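Adenosine monophosphate-protein transferase (Bartonella henselae str. Houston-1, PDB 5NH2) transfers AMP from ATP to tyrosine or threonine residues of host target proteins through its Fic domain, as a secreted virulence factor. Local coordinates at residues Met238-Gly243 with Ala265-Asn270; Met187-Ala192 with Glu200-Leu205. All coordinates share one frame; numbering follows the deposited sequence.

Interaction 1. Residues Met238-Gly243 with Ala265-Asn270; sequences MVAKEG and AYIIGN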
loop_
_atom_site.group_PDB
_atom_site.type_symbol
_atom_site.label_atom_id
_atom_site.label_comp_id
_atom_site.label_asym_id
_atom_site.label_seq_id
_atom_site.Cartn_x
_atom_site.Cartn_y
_atom_site.Cartn_z
ATOM N N MET A 238 -9.032 -11.717 -4.900
ATOM C CA MET A 238 -7.875 -12.544 -4.625
ATOM C C MET A 238 -7.798 -13.641 -5.663
ATOM O O MET A 238 -8.758 -13.913 -6.405
ATOM C CB MET A 238 -7.904 -13.154 -3.224
ATOM C CG MET A 238 -9.141 -13.908 -2.980
ATOM S SD MET A 238 -9.507 -14.003 -1.228
ATOM C CE MET A 238 -11.029 -14.909 -1.326
ATOM N N VAL A 239 -6.631 -14.250 -5.708
ATOM C CA VAL A 239 -6.380 -15.330 -6.631
ATOM C C VAL A 239 -6.677 -16.625 -5.912
ATOM O O VAL A 239 -6.273 -16.804 -4.757
ATOM C CB VAL A 239 -4.943 -15.273 -7.139
ATOM C CG1 VAL A 239 -4.538 -16.598 -7.818
ATOM C CG2 VAL A 239 -4.840 -14.089 -8.104
ATOM N N ALA A 240 -7.412 -17.512 -6.582
ATOM C CA ALA A 240 -7.756 -18.799 -6.004
ATOM C C ALA A 240 -6.524 -19.497 -5.443
ATOM O O ALA A 240 -5.458 -19.505 -6.068
ATOM C CB ALA A 240 -8.412 -19.673 -7.069
ATOM N N LYS A 241 -6.681 -20.074 -4.243
ATOM C CA LYS A 241 -5.618 -20.840 -3.591
ATOM C C LYS A 241 -5.534 -22.260 -4.148
ATOM O O LYS A 241 -6.553 -22.905 -4.421
ATOM C CB LYS A 241 -5.845 -20.923 -2.080
ATOM C CG LYS A 241 -5.988 -19.619 -1.356
ATOM C CD LYS A 241 -5.916 -19.834 0.176
ATOM C CE LYS A 241 -4.589 -20.494 0.614
ATOM N NZ LYS A 241 -4.233 -20.207 2.037
ATOM N N GLU A 242 -4.309 -22.757 -4.279
ATOM C CA GLU A 242 -4.115 -24.084 -4.822
ATOM C C GLU A 242 -4.789 -25.110 -3.914
ATOM O O GLU A 242 -4.523 -25.164 -2.708
ATOM C CB GLU A 242 -2.617 -24.385 -4.969
ATOM C CG GLU A 242 -1.893 -23.720 -6.152
ATOM C CD GLU A 242 -1.449 -22.288 -5.852
ATOM O OE1 GLU A 242 -1.322 -21.932 -4.657
ATOM O OE2 GLU A 242 -1.238 -21.522 -6.817
ATOM N N GLY A 243 -5.685 -25.906 -4.502
ATOM C CA GLY A 243 -6.365 -26.973 -3.815
ATOM C C GLY A 243 -7.741 -26.622 -3.295
ATOM O O GLY A 243 -8.518 -27.534 -3.014
ATOM N N ALA A 265 -17.304 -11.777 -3.219
ATOM C CA ALA A 265 -15.867 -11.720 -3.448
ATOM C C ALA A 265 -15.518 -12.048 -4.900
ATOM O O ALA A 265 -16.190 -12.851 -5.549
ATOM C CB ALA A 265 -15.149 -12.704 -2.513
ATOM N N TYR A 266 -14.415 -11.468 -5.393
ATOM C CA TYR A 266 -13.852 -11.854 -6.696
ATOM C C TYR A 266 -12.656 -12.809 -6.528
ATOM O O TYR A 266 -11.644 -12.449 -5.901
ATOM C CB TYR A 266 -13.426 -10.626 -7.501
ATOM C CG TYR A 266 -14.559 -9.745 -7.919
ATOM C CD1 TYR A 266 -15.390 -10.111 -8.959
ATOM C CD2 TYR A 266 -14.782 -8.534 -7.293
ATOM C CE1 TYR A 266 -16.438 -9.295 -9.357
ATOM C CE2 TYR A 266 -15.812 -7.708 -7.686
ATOM C CZ TYR A 266 -16.638 -8.101 -8.711
ATOM O OH TYR A 266 -17.669 -7.293 -9.096
ATOM N N ILE A 267 -12.764 -13.999 -7.135
ATOM C CA ILE A 267 -11.756 -15.061 -7.122
ATOM C C ILE A 267 -11.181 -15.169 -8.531
ATOM O O ILE A 267 -11.908 -15.518 -9.470
ATOM C CB ILE A 267 -12.363 -16.413 -6.687
ATOM C CG1 ILE A 267 -13.277 -16.238 -5.474
ATOM C CG2 ILE A 267 -11.281 -17.404 -6.346
ATOM C CD1 ILE A 267 -12.577 -15.564 -4.270
ATOM N N ILE A 268 -9.872 -14.891 -8.697
ATOM C CA ILE A 268 -9.216 -14.957 -10.008
ATOM C C ILE A 268 -8.493 -16.291 -10.138
ATOM O O ILE A 268 -7.888 -16.780 -9.177
ATOM C CB ILE A 268 -8.234 -13.784 -10.241
ATOM C CG1 ILE A 268 -8.847 -12.439 -9.832
ATOM C CG2 ILE A 268 -7.794 -13.716 -11.729
ATOM C CD1 ILE A 268 -10.189 -12.210 -10.383
ATOM N N GLY A 269 -8.545 -16.885 -11.341
ATOM C CA GLY A 269 -7.821 -18.109 -11.619
ATOM C C GLY A 269 -7.312 -18.119 -13.035
ATOM O O GLY A 269 -7.679 -17.278 -13.868
ATOM N N ASN A 270 -6.436 -19.083 -13.313
ATOM C CA ASN A 270 -5.790 -19.193 -14.608
ATOM C C ASN A 270 -6.736 -19.867 -15.595
ATOM O O ASN A 270 -7.374 -20.860 -15.243
ATOM C CB ASN A 270 -4.512 -20.006 -14.452
ATOM C CG ASN A 270 -3.584 -19.863 -15.620
ATOM O OD1 ASN A 270 -3.941 -20.166 -16.762
ATOM N ND2 ASN A 270 -2.372 -19.383 -15.343
#

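Interaction 2. Residues Met187-Ala192 with Glu200-Leu205; sequences MVASVA and EPMQHL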
loop_
_atom_site.group_PDB
_atom_site.type_symbol
_atom_site.label_atom_id
_atom_site.label_comp_id
_atom_site.label_asym_id
_atom_site.label_seq_id
_atom_site.Cartn_x
_atom_site.Cartn_y
_atom_site.Cartn_z
ATOM N N MET A 187 -7.761 -4.861 5.054
ATOM C CA MET A 187 -8.307 -4.831 6.403
ATOM C C MET A 187 -8.649 -6.246 6.904
ATOM O O MET A 187 -8.382 -6.579 8.073
ATOM C CB MET A 187 -9.531 -3.903 6.469
ATOM C CG MET A 187 -10.504 -4.299 7.654
ATOM S SD MET A 187 -12.205 -3.757 7.466
ATOM C CE MET A 187 -12.993 -4.811 6.253
ATOM N N VAL A 188 -9.215 -7.102 6.036
ATOM C CA VAL A 188 -9.477 -8.494 6.432
ATOM C C VAL A 188 -8.179 -9.166 6.917
ATOM O O VAL A 188 -8.153 -9.823 7.970
ATOM C CB VAL A 188 -10.108 -9.282 5.251
ATOM C CG1 VAL A 188 -10.145 -10.764 5.547
ATOM C CG2 VAL A 188 -11.536 -8.811 4.879
ATOM N N ALA A 189 -7.091 -9.036 6.136
ATOM C CA ALA A 189 -5.811 -9.682 6.478
ATOM C C ALA A 189 -5.272 -9.166 7.812
ATOM O O ALA A 189 -4.912 -9.957 8.694
ATOM C CB ALA A 189 -4.761 -9.480 5.349
ATOM N N SER A 190 -5.239 -7.833 7.983
ATOM C CA SER A 190 -4.672 -7.259 9.203
ATOM C C SER A 190 -5.474 -7.661 10.430
ATOM O O SER A 190 -4.893 -8.002 11.465
ATOM C CB SER A 190 -4.630 -5.720 9.133
ATOM O OG SER A 190 -4.066 -5.282 7.916
ATOM N N VAL A 191 -6.814 -7.597 10.356
ATOM C CA VAL A 191 -7.528 -7.923 11.582
ATOM C C VAL A 191 -7.516 -9.426 11.826
ATOM O O VAL A 191 -7.576 -9.865 12.989
ATOM C CB VAL A 191 -8.964 -7.334 11.659
ATOM C CG1 VAL A 191 -9.143 -6.014 10.862
ATOM C CG2 VAL A 191 -10.082 -8.386 11.490
ATOM N N ALA A 192 -7.406 -10.249 10.773
ATOM C CA ALA A 192 -7.179 -11.670 11.049
ATOM C C ALA A 192 -5.919 -11.829 11.893
ATOM O O ALA A 192 -5.938 -12.538 12.903
ATOM C CB ALA A 192 -7.089 -12.493 9.765
ATOM N N GLU A 200 -2.995 -16.939 7.897
ATOM C CA GLU A 200 -3.286 -17.365 6.521
ATOM C C GLU A 200 -3.699 -16.229 5.614
ATOM O O GLU A 200 -3.023 -16.030 4.580
ATOM C CB GLU A 200 -4.352 -18.467 6.512
ATOM C CG GLU A 200 -3.741 -19.810 6.342
ATOM C CD GLU A 200 -4.745 -20.902 6.528
ATOM O OE1 GLU A 200 -4.374 -21.979 7.049
ATOM O OE2 GLU A 200 -5.914 -20.656 6.166
ATOM N N PRO A 201 -4.726 -15.414 5.912
ATOM C CA PRO A 201 -5.096 -14.341 4.968
ATOM C C PRO A 201 -3.912 -13.475 4.570
ATOM O O PRO A 201 -3.764 -13.182 3.385
ATOM C CB PRO A 201 -6.179 -13.559 5.731
ATOM C CG PRO A 201 -6.760 -14.553 6.681
ATOM C CD PRO A 201 -5.599 -15.406 7.112
ATOM N N MET A 202 -3.041 -13.106 5.520
ATOM C CA MET A 202 -1.857 -12.309 5.199
ATOM C C MET A 202 -0.846 -13.072 4.332
ATOM O O MET A 202 -0.311 -12.519 3.354
ATOM C CB MET A 202 -1.181 -11.808 6.471
ATOM C CG MET A 202 -0.127 -10.721 6.138
ATOM S SD MET A 202 -0.769 -9.090 5.558
ATOM C CE MET A 202 -1.379 -8.435 7.138
ATOM N N GLN A 203 -0.570 -14.337 4.667
ATOM C CA GLN A 203 0.272 -15.165 3.799
ATOM C C GLN A 203 -0.288 -15.260 2.361
ATOM O O GLN A 203 0.475 -15.216 1.386
ATOM C CB GLN A 203 0.432 -16.577 4.421
ATOM C CG GLN A 203 1.226 -16.656 5.752
ATOM C CD GLN A 203 0.862 -17.909 6.606
ATOM O OE1 GLN A 203 -0.082 -18.624 6.285
ATOM N NE2 GLN A 203 1.623 -18.165 7.688
ATOM N N HIS A 204 -1.617 -15.398 2.210
ATOM C CA HIS A 204 -2.255 -15.475 0.890
ATOM C C HIS A 204 -2.146 -14.137 0.144
ATOM O O HIS A 204 -1.802 -14.101 -1.060
ATOM C CB HIS A 204 -3.715 -15.914 1.073
ATOM C CG HIS A 204 -4.493 -16.045 -0.204
ATOM N ND1 HIS A 204 -5.875 -16.082 -0.233
ATOM C CD2 HIS A 204 -4.089 -16.161 -1.496
ATOM C CE1 HIS A 204 -6.290 -16.201 -1.485
ATOM N NE2 HIS A 204 -5.226 -16.245 -2.271
ATOM N N LEU A 205 -2.355 -13.029 0.877
ATOM C CA LEU A 205 -2.081 -11.694 0.360
ATOM C C LEU A 205 -0.666 -11.591 -0.228
ATOM O O LEU A 205 -0.512 -11.232 -1.405
ATOM C CB LEU A 205 -2.293 -10.654 1.471
ATOM C CG LEU A 205 -2.351 -9.168 1.059
ATOM C CD1 LEU A 205 -3.175 -8.373 2.052
ATOM C CD2 LEU A 205 -1.009 -8.554 0.973
HETATM O O HOH W 1 -3.765 -12.701 8.134
#

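Interaction 1. Residues Met238-Gly243 with Ala265-Asn270
Ile-268 has both its backbone N and its backbone O bonded across to the short strand 237-239 and the residue after it. Its N donates to Met-238 O at 2.7 Å, in the carbonyl plane. Its O accepts from Ala-240 N, also at 2.7 Å and nearly straight, with 166° at the hydrogen. A third bond runs from Met-238 N to Tyr-266 O (2.9 Å). Weaker CA-H...O contacts run beside these bonds, from Ile-267 CA to Met-238 O and from Val-239 CA to Ile-268 O.

Met-238 and Ile-267 are bridge partners, and their side chains run side by side on one face. A chi1 of 55° sets Met-238 CG between the backbone N and the carbonyl carbon. The extended chain then carries CE to 3.4 Å from Ile-267 CD1. The other branch, Ile-267 CG2, touches Ala-240 CB at 3.7 Å. On the other face the side chains of Val-239 and Ile-268 cross at about a right angle, with Val-239 CG2 4.0 Å from Ile-268 CB. Leu-217, Leu-218 and Phe-221 of helix 212-227 pack on this pair. The bonding is that of parallel strands, here joining edge strand 237-239 to strand 265-270 in the mixed sheet of the intracellular delivery domain, an OB-clan family.

Interaction 2. Residues Met187-Ala192 with Glu200-Leu205
This is a close helix-helix packing contact between two consecutive helices of the Fido region, 183-196 and 200-208. The axes of the two segments approach to 8.1 Å, with 137° between their directions. Ala-189 points its methyl at the other helix, where CB lies 3.8 Å from Leu-205 CD1. From that helix, Pro-201 points back at helix 183-196. Its CB packs 4.0 Å from Ala-189 CA, and its CG meets Ala-192 CB at 3.7 Å.

Met-202 reaches in from the flank. Its CG is anti to the backbone N (chi1 -168°), and bends at chi2 and chi3 fold the thioether toward helix 183-196. SD and CE both lie 4.0 Å from Ala-189 CB, and CE also comes near Ser-190 N. No direct hydrogen bond joins the segments. One water links them instead: it donates to Ala-189 O at 3.0 Å and accepts from Met-202 N at 2.7 Å. This N-H lies in the first turn of helix 200-208. Ser-190 OG bonds back to Met-186 O in its own helix. Phe-144 and Asn-145 of helix 133-150 pack against Met-202, and Asn-148 touches Ser-190. His-204 of helix 200-208 bonds to Val-239 O, in the short strand 237-239.

In the fold
Along the chain, interaction 2 comes first. It closes the short turn between helices 183-196 and 200-208, near the end of the Fido range. Helix 212-227 then leads to strand 237-239. Interaction 1 closes a longer loop that contains strands 245-253 and 257-262. The two contacts follow in series, neither enclosing nor crossing the other. The centres of interactions 1 and 2 are about 15 Å apart, yet the two contacts touch. His-204 NE2 is 2.8 Å from Val-239 O, a probable hydrogen bond, and His-204 CE1 packs against Met-238 and Lys-241. The 200-205 segment thereby joins the Fic helices to the edge strand of the intracellular delivery domain sheet.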